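PDB 7CPX: lovastatin nonaketide synthase, polyketide synthase component, which builds the nonaketide dihydromonacolin L from malonyl-CoA units, with NADPH and S-adenosylmethionine, as the iterative megasynthase of lovastatin biosynthesis. Local coordinates for residues A126-V131 / P173-D178; V1309-R1314 / Y1354-E1359; V1645-Q1650 / K1674-L1679; E1902-A1907 / T1925-N1930. The protein carries 2 engineered substitutions. One frame throughout, in Å; residues are numbered along the deposited sequence.

Contact 1 of 4, residues A126-V131 / P173-D178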
loop_
_atom_site.group_PDB
_atom_site.type_symbol
_atom_site.label_atom_id
_atom_site.label_comp_id
_atom_site.label_asym_id
_atom_site.label_seq_id
_atom_site.Cartn_x
_atom_site.Cartn_y
_atom_site.Cartn_z
ATOM N N ALA A 126 19.891 -12.143 43.721
ATOM C CA ALA A 126 20.014 -12.492 42.317
ATOM C C ALA A 126 18.642 -12.523 41.660
ATOM O O ALA A 126 17.608 -12.552 42.326
ATOM C CB ALA A 126 20.694 -13.851 42.160
ATOM N N VAL A 127 18.644 -12.519 40.332
ATOM C CA VAL A 127 17.422 -12.625 39.546
ATOM C C VAL A 127 17.693 -13.529 38.357
ATOM O O VAL A 127 18.729 -13.404 37.697
ATOM C CB VAL A 127 16.917 -11.249 39.078
ATOM C CG1 VAL A 127 15.689 -11.414 38.211
ATOM C CG2 VAL A 127 16.605 -10.382 40.272
ATOM N N TYR A 128 16.764 -14.440 38.086
ATOM C CA TYR A 128 16.875 -15.370 36.965
ATOM C C TYR A 128 15.481 -15.486 36.361
ATOM O O TYR A 128 14.593 -16.108 36.950
ATOM C CB TYR A 128 17.410 -16.723 37.418
ATOM C CG TYR A 128 18.813 -16.671 37.976
ATOM C CD1 TYR A 128 19.046 -16.299 39.289
ATOM C CD2 TYR A 128 19.903 -17.000 37.188
ATOM C CE1 TYR A 128 20.324 -16.250 39.797
ATOM C CE2 TYR A 128 21.184 -16.954 37.689
ATOM C CZ TYR A 128 21.392 -16.580 38.993
ATOM O OH TYR A 128 22.673 -16.535 39.489
ATOM N N VAL A 129 15.291 -14.874 35.196
ATOM C CA VAL A 129 13.987 -14.769 34.558
ATOM C C VAL A 129 13.977 -15.651 33.320
ATOM O O VAL A 129 14.874 -15.560 32.474
ATOM C CB VAL A 129 13.657 -13.310 34.198
ATOM C CG1 VAL A 129 12.267 -13.207 33.600
ATOM C CG2 VAL A 129 13.759 -12.438 35.428
ATOM N N GLY A 130 12.960 -16.500 33.219
ATOM C CA GLY A 130 12.757 -17.322 32.048
ATOM C C GLY A 130 11.706 -16.737 31.132
ATOM O O GLY A 130 10.517 -16.706 31.466
ATOM N N VAL A 131 12.137 -16.251 29.974
ATOM C CA VAL A 131 11.248 -15.668 28.981
ATOM C C VAL A 131 11.571 -16.284 27.632
ATOM O O VAL A 131 12.741 -16.399 27.251
ATOM C CB VAL A 131 11.381 -14.134 28.927
ATOM C CG1 VAL A 131 11.105 -13.536 30.287
ATOM C CG2 VAL A 131 12.761 -13.747 28.456
ATOM N N PRO A 173 23.307 -11.682 40.471
ATOM C CA PRO A 173 23.156 -11.978 39.044
ATOM C C PRO A 173 21.717 -11.784 38.591
ATOM O O PRO A 173 20.770 -12.102 39.313
ATOM C CB PRO A 173 23.592 -13.442 38.937
ATOM C CG PRO A 173 24.483 -13.658 40.098
ATOM C CD PRO A 173 23.972 -12.778 41.196
ATOM N N SER A 174 21.562 -11.255 37.381
ATOM C CA SER A 174 20.263 -10.885 36.824
ATOM C C SER A 174 20.062 -11.537 35.464
ATOM O O SER A 174 19.695 -10.890 34.481
ATOM C CB SER A 174 20.133 -9.369 36.714
ATOM O OG SER A 174 20.125 -8.767 37.996
ATOM N N MET A 175 20.317 -12.839 35.390
ATOM C CA MET A 175 20.137 -13.559 34.139
ATOM C C MET A 175 18.688 -13.485 33.676
ATOM O O MET A 175 17.755 -13.487 34.483
ATOM C CB MET A 175 20.533 -15.024 34.301
ATOM C CG MET A 175 22.013 -15.279 34.478
ATOM S SD MET A 175 22.702 -14.490 35.939
ATOM C CE MET A 175 24.136 -15.525 36.225
ATOM N N THR A 176 18.508 -13.412 32.363
ATOM C CA THR A 176 17.222 -13.660 31.724
ATOM C C THR A 176 17.384 -14.911 30.873
ATOM O O THR A 176 17.966 -14.861 29.785
ATOM C CB THR A 176 16.768 -12.479 30.875
ATOM O OG1 THR A 176 16.629 -11.316 31.700
ATOM C CG2 THR A 176 15.441 -12.801 30.218
ATOM N N ILE A 177 16.876 -16.018 31.368
ATOM C CA ILE A 177 17.081 -17.318 30.751
ATOM C C ILE A 177 16.061 -17.521 29.647
ATOM O O ILE A 177 14.963 -16.955 29.675
ATOM C CB ILE A 177 16.985 -18.435 31.805
ATOM C CG1 ILE A 177 17.908 -18.129 32.986
ATOM C CG2 ILE A 177 17.336 -19.770 31.188
ATOM C CD1 ILE A 177 19.347 -17.910 32.597
ATOM N N ASP A 178 16.430 -18.333 28.659
ATOM C CA ASP A 178 15.509 -18.752 27.606
ATOM C C ASP A 178 15.920 -20.157 27.184
ATOM O O ASP A 178 16.827 -20.325 26.364
ATOM C CB ASP A 178 15.523 -17.786 26.428
ATOM C CG ASP A 178 14.341 -17.982 25.501
ATOM O OD1 ASP A 178 13.635 -19.001 25.646
ATOM O OD2 ASP A 178 14.103 -17.110 24.640
#

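Contact 2 of 4, residues V1309-R1314 / Y1354-E1359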
loop_
_atom_site.group_PDB
_atom_site.type_symbol
_atom_site.label_atom_id
_atom_site.label_comp_id
_atom_site.label_asym_id
_atom_site.label_seq_id
_atom_site.Cartn_x
_atom_site.Cartn_y
_atom_site.Cartn_z
ATOM N N VAL A 1309 40.103 -14.153 -79.010
ATOM C CA VAL A 1309 40.950 -15.314 -79.247
ATOM C C VAL A 1309 40.678 -15.999 -80.583
ATOM O O VAL A 1309 41.497 -16.829 -81.009
ATOM C CB VAL A 1309 40.806 -16.334 -78.097
ATOM C CG1 VAL A 1309 39.360 -16.802 -77.975
ATOM C CG2 VAL A 1309 41.738 -17.513 -78.310
ATOM N N TYR A 1310 39.578 -15.674 -81.266
ATOM C CA TYR A 1310 39.151 -16.481 -82.405
ATOM C C TYR A 1310 40.155 -16.472 -83.550
ATOM O O TYR A 1310 40.083 -17.342 -84.425
ATOM C CB TYR A 1310 37.795 -15.990 -82.917
ATOM C CG TYR A 1310 37.895 -15.010 -84.066
ATOM C CD1 TYR A 1310 38.131 -13.662 -83.837
ATOM C CD2 TYR A 1310 37.751 -15.435 -85.380
ATOM C CE1 TYR A 1310 38.222 -12.765 -84.885
ATOM C CE2 TYR A 1310 37.841 -14.547 -86.433
ATOM C CZ TYR A 1310 38.075 -13.212 -86.181
ATOM O OH TYR A 1310 38.166 -12.324 -87.228
ATOM N N PHE A 1311 41.085 -15.516 -83.574
ATOM C CA PHE A 1311 41.958 -15.368 -84.735
ATOM C C PHE A 1311 42.817 -16.609 -84.952
ATOM O O PHE A 1311 42.868 -17.154 -86.060
ATOM C CB PHE A 1311 42.837 -14.128 -84.574
ATOM C CG PHE A 1311 42.076 -12.835 -84.625
ATOM C CD1 PHE A 1311 41.482 -12.318 -83.487
ATOM C CD2 PHE A 1311 41.955 -12.135 -85.814
ATOM C CE1 PHE A 1311 40.783 -11.126 -83.532
ATOM C CE2 PHE A 1311 41.257 -10.944 -85.866
ATOM C CZ PHE A 1311 40.670 -10.439 -84.724
ATOM N N TYR A 1312 43.501 -17.072 -83.906
ATOM C CA TYR A 1312 44.428 -18.197 -84.010
ATOM C C TYR A 1312 44.037 -19.307 -83.044
ATOM O O TYR A 1312 44.891 -20.046 -82.543
ATOM C CB TYR A 1312 45.867 -17.758 -83.746
ATOM C CG TYR A 1312 46.196 -16.344 -84.177
ATOM C CD1 TYR A 1312 45.868 -15.884 -85.444
ATOM C CD2 TYR A 1312 46.843 -15.470 -83.312
ATOM C CE1 TYR A 1312 46.171 -14.592 -85.836
ATOM C CE2 TYR A 1312 47.150 -14.180 -83.693
ATOM C CZ TYR A 1312 46.812 -13.746 -84.956
ATOM O OH TYR A 1312 47.118 -12.460 -85.337
ATOM N N ILE A 1313 42.739 -19.450 -82.775
ATOM C CA ILE A 1313 42.291 -20.445 -81.804
ATOM C C ILE A 1313 42.760 -21.836 -82.209
ATOM O O ILE A 1313 43.203 -22.626 -81.366
ATOM C CB ILE A 1313 40.759 -20.393 -81.640
ATOM C CG1 ILE A 1313 40.295 -21.459 -80.643
ATOM C CG2 ILE A 1313 40.058 -20.589 -82.979
ATOM C CD1 ILE A 1313 40.756 -21.208 -79.223
ATOM N N ARG A 1314 42.662 -22.164 -83.499
ATOM C CA ARG A 1314 43.063 -23.493 -83.947
ATOM C C ARG A 1314 44.519 -23.780 -83.609
ATOM O O ARG A 1314 44.891 -24.940 -83.402
ATOM C CB ARG A 1314 42.830 -23.631 -85.452
ATOM C CG ARG A 1314 41.370 -23.515 -85.877
ATOM C CD ARG A 1314 40.525 -24.670 -85.350
ATOM N NE ARG A 1314 40.049 -24.440 -83.990
ATOM C CZ ARG A 1314 38.911 -23.829 -83.683
ATOM N NH1 ARG A 1314 38.101 -23.359 -84.618
ATOM N NH2 ARG A 1314 38.579 -23.684 -82.404
ATOM N N TYR A 1354 44.929 -12.960 -75.993
ATOM C CA TYR A 1354 45.287 -11.572 -76.258
ATOM C C TYR A 1354 46.271 -11.410 -77.414
ATOM O O TYR A 1354 46.566 -10.271 -77.794
ATOM C CB TYR A 1354 45.890 -10.918 -75.006
ATOM C CG TYR A 1354 45.118 -11.129 -73.716
ATOM C CD1 TYR A 1354 43.812 -11.602 -73.720
ATOM C CD2 TYR A 1354 45.703 -10.842 -72.490
ATOM C CE1 TYR A 1354 43.116 -11.792 -72.541
ATOM C CE2 TYR A 1354 45.013 -11.024 -71.308
ATOM C CZ TYR A 1354 43.721 -11.499 -71.338
ATOM O OH TYR A 1354 43.033 -11.684 -70.161
ATOM N N ASP A 1355 46.788 -12.502 -77.973
ATOM C CA ASP A 1355 47.782 -12.397 -79.039
ATOM C C ASP A 1355 47.327 -11.560 -80.227
ATOM O O ASP A 1355 48.119 -10.727 -80.697
ATOM C CB ASP A 1355 48.175 -13.799 -79.530
ATOM C CG ASP A 1355 49.388 -14.354 -78.810
ATOM O OD1 ASP A 1355 50.342 -13.585 -78.564
ATOM O OD2 ASP A 1355 49.388 -15.561 -78.487
ATOM N N PRO A 1356 46.108 -11.712 -80.754
ATOM C CA PRO A 1356 45.764 -11.031 -82.013
ATOM C C PRO A 1356 45.658 -9.519 -81.876
ATOM O O PRO A 1356 44.606 -8.933 -82.152
ATOM C CB PRO A 1356 44.413 -11.657 -82.389
ATOM C CG PRO A 1356 44.337 -12.929 -81.608
ATOM C CD PRO A 1356 45.056 -12.651 -80.335
ATOM N N GLY A 1357 46.748 -8.877 -81.453
ATOM C CA GLY A 1357 46.806 -7.438 -81.352
ATOM C C GLY A 1357 46.186 -6.856 -80.103
ATOM O O GLY A 1357 46.426 -5.680 -79.801
ATOM N N TRP A 1358 45.397 -7.634 -79.362
ATOM C CA TRP A 1358 44.765 -7.107 -78.157
ATOM C C TRP A 1358 45.790 -6.916 -77.045
ATOM O O TRP A 1358 45.838 -5.859 -76.406
ATOM C CB TRP A 1358 43.643 -8.042 -77.704
ATOM C CG TRP A 1358 42.723 -8.466 -78.809
ATOM C CD1 TRP A 1358 42.848 -9.570 -79.602
ATOM C CD2 TRP A 1358 41.534 -7.794 -79.243
ATOM N NE1 TRP A 1358 41.813 -9.627 -80.502
ATOM C CE2 TRP A 1358 40.992 -8.548 -80.303
ATOM C CE3 TRP A 1358 40.877 -6.628 -78.839
ATOM C CZ2 TRP A 1358 39.824 -8.174 -80.963
ATOM C CZ3 TRP A 1358 39.717 -6.259 -79.495
ATOM C CH2 TRP A 1358 39.203 -7.030 -80.546
ATOM N N GLU A 1359 46.631 -7.924 -76.814
ATOM C CA GLU A 1359 47.665 -7.862 -75.786
ATOM C C GLU A 1359 47.104 -7.321 -74.473
ATOM O O GLU A 1359 45.952 -7.601 -74.126
ATOM C CB GLU A 1359 48.837 -7.008 -76.272
ATOM C CG GLU A 1359 49.413 -7.459 -77.604
ATOM C CD GLU A 1359 50.679 -6.714 -77.974
ATOM O OE1 GLU A 1359 51.091 -5.821 -77.204
ATOM O OE2 GLU A 1359 51.265 -7.022 -79.033
#

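Contact 3 of 4, residues V1645-Q1650 / K1674-L1679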
loop_
_atom_site.group_PDB
_atom_site.type_symbol
_atom_site.label_atom_id
_atom_site.label_comp_id
_atom_site.label_asym_id
_atom_site.label_seq_id
_atom_site.Cartn_x
_atom_site.Cartn_y
_atom_site.Cartn_z
ATOM N N VAL A 1645 -7.340 -58.527 -69.153
ATOM C CA VAL A 1645 -8.710 -58.465 -69.645
ATOM C C VAL A 1645 -9.004 -57.026 -70.038
ATOM O O VAL A 1645 -8.911 -56.121 -69.201
ATOM C CB VAL A 1645 -9.724 -58.951 -68.595
ATOM C CG1 VAL A 1645 -11.122 -58.979 -69.185
ATOM C CG2 VAL A 1645 -9.332 -60.324 -68.059
ATOM N N VAL A 1646 -9.368 -56.813 -71.296
ATOM C CA VAL A 1646 -9.706 -55.491 -71.808
ATOM C C VAL A 1646 -11.219 -55.386 -71.906
ATOM O O VAL A 1646 -11.880 -56.291 -72.432
ATOM C CB VAL A 1646 -9.046 -55.232 -73.171
ATOM C CG1 VAL A 1646 -9.258 -53.786 -73.585
ATOM C CG2 VAL A 1646 -7.567 -55.567 -73.118
ATOM N N VAL A 1647 -11.767 -54.294 -71.384
ATOM C CA VAL A 1647 -13.201 -54.039 -71.386
ATOM C C VAL A 1647 -13.441 -52.688 -72.040
ATOM O O VAL A 1647 -12.785 -51.699 -71.691
ATOM C CB VAL A 1647 -13.786 -54.068 -69.963
ATOM C CG1 VAL A 1647 -15.304 -54.039 -70.011
ATOM C CG2 VAL A 1647 -13.291 -55.292 -69.209
ATOM N N GLY A 1648 -14.381 -52.646 -72.985
ATOM C CA GLY A 1648 -14.695 -51.440 -73.724
ATOM C C GLY A 1648 -14.444 -51.630 -75.213
ATOM O O GLY A 1648 -14.742 -52.687 -75.777
ATOM N N GLY A 1649 -13.888 -50.596 -75.838
ATOM C CA GLY A 1649 -13.580 -50.655 -77.250
ATOM C C GLY A 1649 -14.759 -50.460 -78.173
ATOM O O GLY A 1649 -14.637 -50.736 -79.370
ATOM N N GLN A 1650 -15.904 -50.007 -77.658
ATOM C CA GLN A 1650 -17.075 -49.831 -78.510
ATOM C C GLN A 1650 -16.925 -48.616 -79.418
ATOM O O GLN A 1650 -17.218 -48.691 -80.618
ATOM C CB GLN A 1650 -18.331 -49.705 -77.648
ATOM C CG GLN A 1650 -19.633 -49.737 -78.431
ATOM C CD GLN A 1650 -19.888 -51.081 -79.083
ATOM O OE1 GLN A 1650 -19.136 -52.035 -78.882
ATOM N NE2 GLN A 1650 -20.954 -51.163 -79.869
ATOM N N LYS A 1674 -16.714 -56.161 -75.076
ATOM C CA LYS A 1674 -17.107 -54.873 -75.636
ATOM C C LYS A 1674 -17.574 -53.914 -74.549
ATOM O O LYS A 1674 -17.259 -52.718 -74.589
ATOM C CB LYS A 1674 -18.207 -55.070 -76.680
ATOM C CG LYS A 1674 -17.841 -56.032 -77.798
ATOM C CD LYS A 1674 -16.618 -55.561 -78.566
ATOM C CE LYS A 1674 -16.297 -56.488 -79.724
ATOM N NZ LYS A 1674 -15.080 -56.052 -80.461
ATOM N N ARG A 1675 -18.328 -54.415 -73.574
ATOM C CA ARG A 1675 -18.930 -53.574 -72.551
ATOM C C ARG A 1675 -18.771 -54.237 -71.191
ATOM O O ARG A 1675 -18.571 -55.449 -71.085
ATOM C CB ARG A 1675 -20.416 -53.320 -72.837
ATOM C CG ARG A 1675 -20.685 -52.673 -74.186
ATOM C CD ARG A 1675 -22.149 -52.792 -74.577
ATOM N NE ARG A 1675 -22.558 -54.184 -74.721
ATOM C CZ ARG A 1675 -23.770 -54.578 -75.088
ATOM N NH1 ARG A 1675 -24.726 -53.707 -75.366
ATOM N NH2 ARG A 1675 -24.028 -55.879 -75.182
ATOM N N LEU A 1676 -18.860 -53.417 -70.143
ATOM C CA LEU A 1676 -18.790 -53.948 -68.787
ATOM C C LEU A 1676 -19.979 -54.853 -68.486
ATOM O O LEU A 1676 -19.844 -55.827 -67.735
ATOM C CB LEU A 1676 -18.714 -52.799 -67.782
ATOM C CG LEU A 1676 -18.509 -53.181 -66.315
ATOM C CD1 LEU A 1676 -17.294 -54.077 -66.147
ATOM C CD2 LEU A 1676 -18.374 -51.942 -65.448
ATOM N N VAL A 1677 -21.146 -54.550 -69.058
ATOM C CA VAL A 1677 -22.286 -55.453 -68.929
ATOM C C VAL A 1677 -21.956 -56.804 -69.548
ATOM O O VAL A 1677 -22.341 -57.856 -69.025
ATOM C CB VAL A 1677 -23.544 -54.829 -69.562
ATOM C CG1 VAL A 1677 -23.927 -53.554 -68.829
ATOM C CG2 VAL A 1677 -23.327 -54.555 -71.047
ATOM N N ASP A 1678 -21.238 -56.796 -70.674
ATOM C CA ASP A 1678 -20.790 -58.051 -71.267
ATOM C C ASP A 1678 -19.845 -58.785 -70.327
ATOM O O ASP A 1678 -19.875 -60.019 -70.241
ATOM C CB ASP A 1678 -20.113 -57.785 -72.612
ATOM C CG ASP A 1678 -21.018 -57.058 -73.586
ATOM O OD1 ASP A 1678 -22.250 -57.244 -73.509
ATOM O OD2 ASP A 1678 -20.497 -56.298 -74.429
ATOM N N LEU A 1679 -18.996 -58.043 -69.612
ATOM C CA LEU A 1679 -18.144 -58.667 -68.606
ATOM C C LEU A 1679 -18.984 -59.339 -67.530
ATOM O O LEU A 1679 -18.678 -60.457 -67.099
ATOM C CB LEU A 1679 -17.215 -57.626 -67.983
ATOM C CG LEU A 1679 -16.166 -58.168 -67.010
ATOM C CD1 LEU A 1679 -15.085 -58.931 -67.760
ATOM C CD2 LEU A 1679 -15.562 -57.044 -66.185
#

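Contact 4 of 4, residues E1902-A1907 / T1925-N1930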
loop_
_atom_site.group_PDB
_atom_site.type_symbol
_atom_site.label_atom_id
_atom_site.label_comp_id
_atom_site.label_asym_id
_atom_site.label_seq_id
_atom_site.Cartn_x
_atom_site.Cartn_y
_atom_site.Cartn_z
ATOM N N GLU A 1902 -1.682 7.486 -68.329
ATOM C CA GLU A 1902 -1.533 7.506 -66.875
ATOM C C GLU A 1902 -1.910 8.893 -66.354
ATOM O O GLU A 1902 -1.077 9.684 -65.911
ATOM C CB GLU A 1902 -0.111 7.125 -66.484
ATOM C CG GLU A 1902 0.322 5.749 -66.965
ATOM C CD GLU A 1902 -0.466 4.627 -66.316
ATOM O OE1 GLU A 1902 -1.213 4.900 -65.353
ATOM O OE2 GLU A 1902 -0.339 3.471 -66.771
ATOM N N VAL A 1903 -3.207 9.176 -66.417
ATOM C CA VAL A 1903 -3.722 10.500 -66.081
ATOM C C VAL A 1903 -3.594 10.716 -64.577
ATOM O O VAL A 1903 -4.154 9.932 -63.800
ATOM C CB VAL A 1903 -5.183 10.654 -66.532
ATOM C CG1 VAL A 1903 -5.721 12.023 -66.146
ATOM C CG2 VAL A 1903 -5.300 10.427 -68.031
ATOM N N PRO A 1904 -2.866 11.734 -64.116
ATOM C CA PRO A 1904 -2.857 12.025 -62.678
ATOM C C PRO A 1904 -4.213 12.527 -62.210
ATOM O O PRO A 1904 -4.900 13.266 -62.917
ATOM C CB PRO A 1904 -1.778 13.106 -62.535
ATOM C CG PRO A 1904 -0.949 12.994 -63.769
ATOM C CD PRO A 1904 -1.889 12.560 -64.845
ATOM N N VAL A 1905 -4.591 12.121 -60.996
ATOM C CA VAL A 1905 -5.853 12.527 -60.393
ATOM C C VAL A 1905 -5.691 12.518 -58.880
ATOM O O VAL A 1905 -4.749 11.936 -58.333
ATOM C CB VAL A 1905 -7.033 11.609 -60.799
ATOM C CG1 VAL A 1905 -7.184 11.558 -62.310
ATOM C CG2 VAL A 1905 -6.844 10.213 -60.229
ATOM N N VAL A 1906 -6.629 13.177 -58.205
ATOM C CA VAL A 1906 -6.706 13.212 -56.752
ATOM C C VAL A 1906 -8.121 12.821 -56.357
ATOM O O VAL A 1906 -9.091 13.335 -56.923
ATOM C CB VAL A 1906 -6.348 14.600 -56.190
ATOM C CG1 VAL A 1906 -6.526 14.625 -54.684
ATOM C CG2 VAL A 1906 -4.924 14.967 -56.565
ATOM N N ALA A 1907 -8.241 11.916 -55.389
ATOM C CA ALA A 1907 -9.527 11.343 -55.028
ATOM C C ALA A 1907 -9.613 11.146 -53.521
ATOM O O ALA A 1907 -8.630 11.292 -52.788
ATOM C CB ALA A 1907 -9.764 10.012 -55.748
ATOM N N THR A 1925 -10.314 14.881 -61.433
ATOM C CA THR A 1925 -9.643 14.257 -62.565
ATOM C C THR A 1925 -8.631 15.158 -63.259
ATOM O O THR A 1925 -7.885 14.672 -64.116
ATOM C CB THR A 1925 -10.680 13.793 -63.594
ATOM O OG1 THR A 1925 -11.413 14.924 -64.082
ATOM C CG2 THR A 1925 -11.647 12.798 -62.970
ATOM N N GLU A 1926 -8.578 16.445 -62.925
ATOM C CA GLU A 1926 -7.662 17.343 -63.614
ATOM C C GLU A 1926 -6.218 16.995 -63.276
ATOM O O GLU A 1926 -5.877 16.734 -62.119
ATOM C CB GLU A 1926 -7.950 18.795 -63.240
ATOM C CG GLU A 1926 -7.164 19.808 -64.055
ATOM C CD GLU A 1926 -7.486 21.239 -63.673
ATOM O OE1 GLU A 1926 -8.314 21.439 -62.760
ATOM O OE2 GLU A 1926 -6.910 22.162 -64.285
ATOM N N ALA A 1927 -5.365 16.995 -64.300
ATOM C CA ALA A 1927 -3.940 16.713 -64.131
ATOM C C ALA A 1927 -3.158 18.017 -63.971
ATOM O O ALA A 1927 -2.279 18.360 -64.762
ATOM C CB ALA A 1927 -3.422 15.895 -65.308
ATOM N N ASP A 1928 -3.499 18.748 -62.914
ATOM C CA ASP A 1928 -2.881 20.039 -62.644
ATOM C C ASP A 1928 -1.513 19.828 -62.007
ATOM O O ASP A 1928 -1.413 19.273 -60.908
ATOM C CB ASP A 1928 -3.777 20.874 -61.733
ATOM C CG ASP A 1928 -3.231 22.268 -61.496
ATOM O OD1 ASP A 1928 -2.207 22.621 -62.116
ATOM O OD2 ASP A 1928 -3.826 23.011 -60.686
ATOM N N ASN A 1929 -0.460 20.270 -62.699
ATOM C CA ASN A 1929 0.886 20.163 -62.148
ATOM C C ASN A 1929 1.079 21.050 -60.927
ATOM O O ASN A 1929 1.979 20.785 -60.122
ATOM C CB ASN A 1929 1.921 20.519 -63.216
ATOM C CG ASN A 1929 1.899 19.560 -64.390
ATOM O OD1 ASN A 1929 2.572 18.530 -64.379
ATOM N ND2 ASN A 1929 1.121 19.896 -65.412
ATOM N N ASN A 1930 0.261 22.093 -60.769
ATOM C CA ASN A 1930 0.337 22.909 -59.562
ATOM C C ASN A 1930 0.091 22.060 -58.324
ATOM O O ASN A 1930 0.749 22.241 -57.293
ATOM C CB ASN A 1930 -0.667 24.057 -59.640
ATOM C CG ASN A 1930 -0.354 25.028 -60.763
ATOM O OD1 ASN A 1930 0.274 26.065 -60.546
ATOM N ND2 ASN A 1930 -0.788 24.693 -61.973
#

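Contact 1 of 4, residues A126-V131 / P173-D178
Tyr128 and Met175 lie side by side and point the same way, on one face of the parallel strands 126-131 and 174-177. The Met175 chain bends at its second torsion (chi2 61°), and this carries SD along the tyrosine ring. SD stands 3.4 Å from Tyr128 CE2. It is 4.2 Å from the centroid of the Tyr128 ring and approaches obliquely, 45° off the ring normal. This is a Met-aromatic contact. Tyr128 and Pro173 cross obliquely, with Tyr128 CZ 3.8 Å from Pro173 CB. Beside them Ala126 CB meets Pro173 CD at 3.6 Å.

The two strands are neighbours in the thiolase-type fold of the ketosynthase, joined by a beta-alpha-beta crossover. Helix 159-168 of the crossover covers the face with Val127, Val129, Ser174 and Thr176. Helix 183-196 covers the face with Tyr128 and Ile177. Strand 174-177 is an outermost strand of the sheet within this chain, and Ile177 packs on Ile177 of the second subunit. The chain then runs on toward Cys181, the predicted ketosynthase active-site residue.

On the Thr176 face, Val131 CG2 and Thr176 CG2 meet. Thr176 has OG1 anti to the carbonyl carbon (chi1 -60°), which leaves CG2 anti to the backbone N and facing the valine. OG1 bonds to Ser161 OG and Ser158 O. Ser174 OG bonds to Ser165 OG. Between the faces runs the backbone ladder. Val129 N donates to Met175 O at 2.9 Å, and Val131 N donates to Ile177 O at 2.9 Å.

Contact 2 of 4, residues V1309-R1314 / Y1354-E1359
Phe1311 and Tyr1312 pack against Pro1356 at a meeting of two helix-to-helix corners. Pro1356 is the centre of an inverse gamma turn between helices 1339-1354 and 1361-1370. Tyr1312 is the N-cap residue of helix 1313-1324. These helices probably belong to the helical lid region that accompanies the methyltransferase core in related synthases.

The apolar contacts centre on the proline ring. Phe1311 reaches it at a slant with CB and the near side of its ring. Phe1311 CB is 3.5 Å from Pro1356 CG. Tyr1312 and the proline point in opposite directions and pass side by side, with Tyr1312 CE2 3.7 Å from Pro1356 CG. Tyr1312 CE2 also has Asp1355 CB near the plane of its ring, at the edge, 4.3 Å away.

The aromatic rings are met within 1309-1314 by neighbouring side chains, and across the contact by Trp1358. Tyr1310 CE1 lies over the centre of one face of the Phe1311 ring. Phe1311 CB lies over the rim of one face of the Tyr1312 ring. Across the contact, Phe1311 and the five-membered ring of Trp1358 pair obliquely, with centroids 5.8 Å apart and planes at 54°.

No hydrogen bond joins 1309-1314 to 1354-1359. Trp1358 also rests on Arg1307 and Ile1308 of helix 1298-1309. Its indole offers an edge to the phenylalanine: Phe1311 CE1 lies in the indole plane, 3.5 Å from Trp1358 NE1.

Contact 3 of 4, residues V1645-Q1650 / K1674-L1679
Val1647 packs against the start of helix 1676-1680, at the C-terminal end of strand 1644-1647. The strand runs in a largely parallel sheet between strands 1689-1693 and 1670-1673. Strand 1644-1647, helix 1652-1664 and strand 1670-1673 form a beta-alpha-beta crossover of Rossmann type. The arrangement is consistent with the structural, ketoreductase-like domain of such synthases.

The packed side is mainly apolar. Val1647 holds CG1 anti to its backbone N (chi1 -170°), which directs this methyl at the first turn of the helix. CG1 lies 3.6 Å from Leu1676 N and 4.3 Å from Leu1676 CB. The other methyl, Val1647 CG2, meets Leu1679 CD2 at 4.2 Å, and the two side chains cross at about a right angle. Leu1679 also touches Val1645, with CD1 4.2 Å from Val1645 CG1. Phe1691 and Tyr1673 of the flanking strands border this leucine. Helix 1705-1719 covers Leu1676. The chain then turns, still buried, through Gly1648 and Gly1649, both with positive phi. Lys1674 CA makes a CA-H...O contact of 3.2 Å with Gly1648 O.

The solvent side, with Gln1650 and Lys1674, is looser. Gln1650 bends at chi2 (67°) and crosses Lys1674 at about a right angle. Its OE1 is 3.9 Å from Lys1674 CB. No clear hydrogen bond joins the two segments.

Arg1675, at the N-cap position, turns its side chain to its own helix. It grips Asp1678 side-on, one nitrogen to each oxygen, in a salt bridge. Arg1675 NE gives Asp1678 OD2 a nearly straight bond, and Arg1675 NH2 reaches the syn lone pair of Asp1678 OD1 at 2.8 Å.

Contact 4 of 4, residues E1902-A1907 / T1925-N1930
The backbones pass close at Val1905 and Thr1925, whose CA atoms are 4.7 Å apart, and again at Pro1904 and Ala1927, with CA atoms 5.0 Å apart.

Val1905 makes the buried part of the contact. Its CG1 stands anti to the carbonyl carbon (chi1 -57°), which aims it at the Thr1925 backbone. Val1905 CG1 lies 3.7 Å from Thr1925 CA. Val1903 adds CG1 at 4.0 Å from Thr1925 O. Near the surface, Pro1904 meets Ala1927 with its ring CD, 3.7 Å from Ala1927 CB.

Past this point polar groups hold the loop, some within it and some from Arg2096. Asp1928 OD1 accepts from Asn1930 N at 2.9 Å, an Asx turn, and takes a second bond from Asn1930 ND2 through its syn lone pair. Asp1928 OD2 and Glu1926 OE1 both form salt bridges with Arg2096.

No hydrogen bond crosses between 1902-1907 and 1925-1930. The strand pairing ends just short of this, where Val1906 and Tyr1924 are hydrogen-bonded through the backbone. This is a strand-to-loop junction, where an antiparallel pairing gives way to the loop before helix 1935-1953. It is consistent with the beta subdomain of an enoylreductase-like fold.

The contacts follow one another along the chain, and none nests in or crosses another. Contact 1 comes first and closes a largely helical connection between neighbouring strands of the ketosynthase sheet, near the second subunit. Contact 2 closes a span of helices and ties the start of one to the corner between two others. Contact 3 brings a strand end to a helix after an intervening helix and strand. Contact 4 closes the shortest loop, between a strand and the exit of its neighbour. Contact 1 stands apart, on the opposite side of the chain's centre from the others. Contacts 2 and 4 are the closest pair, with centres about 60 Å apart.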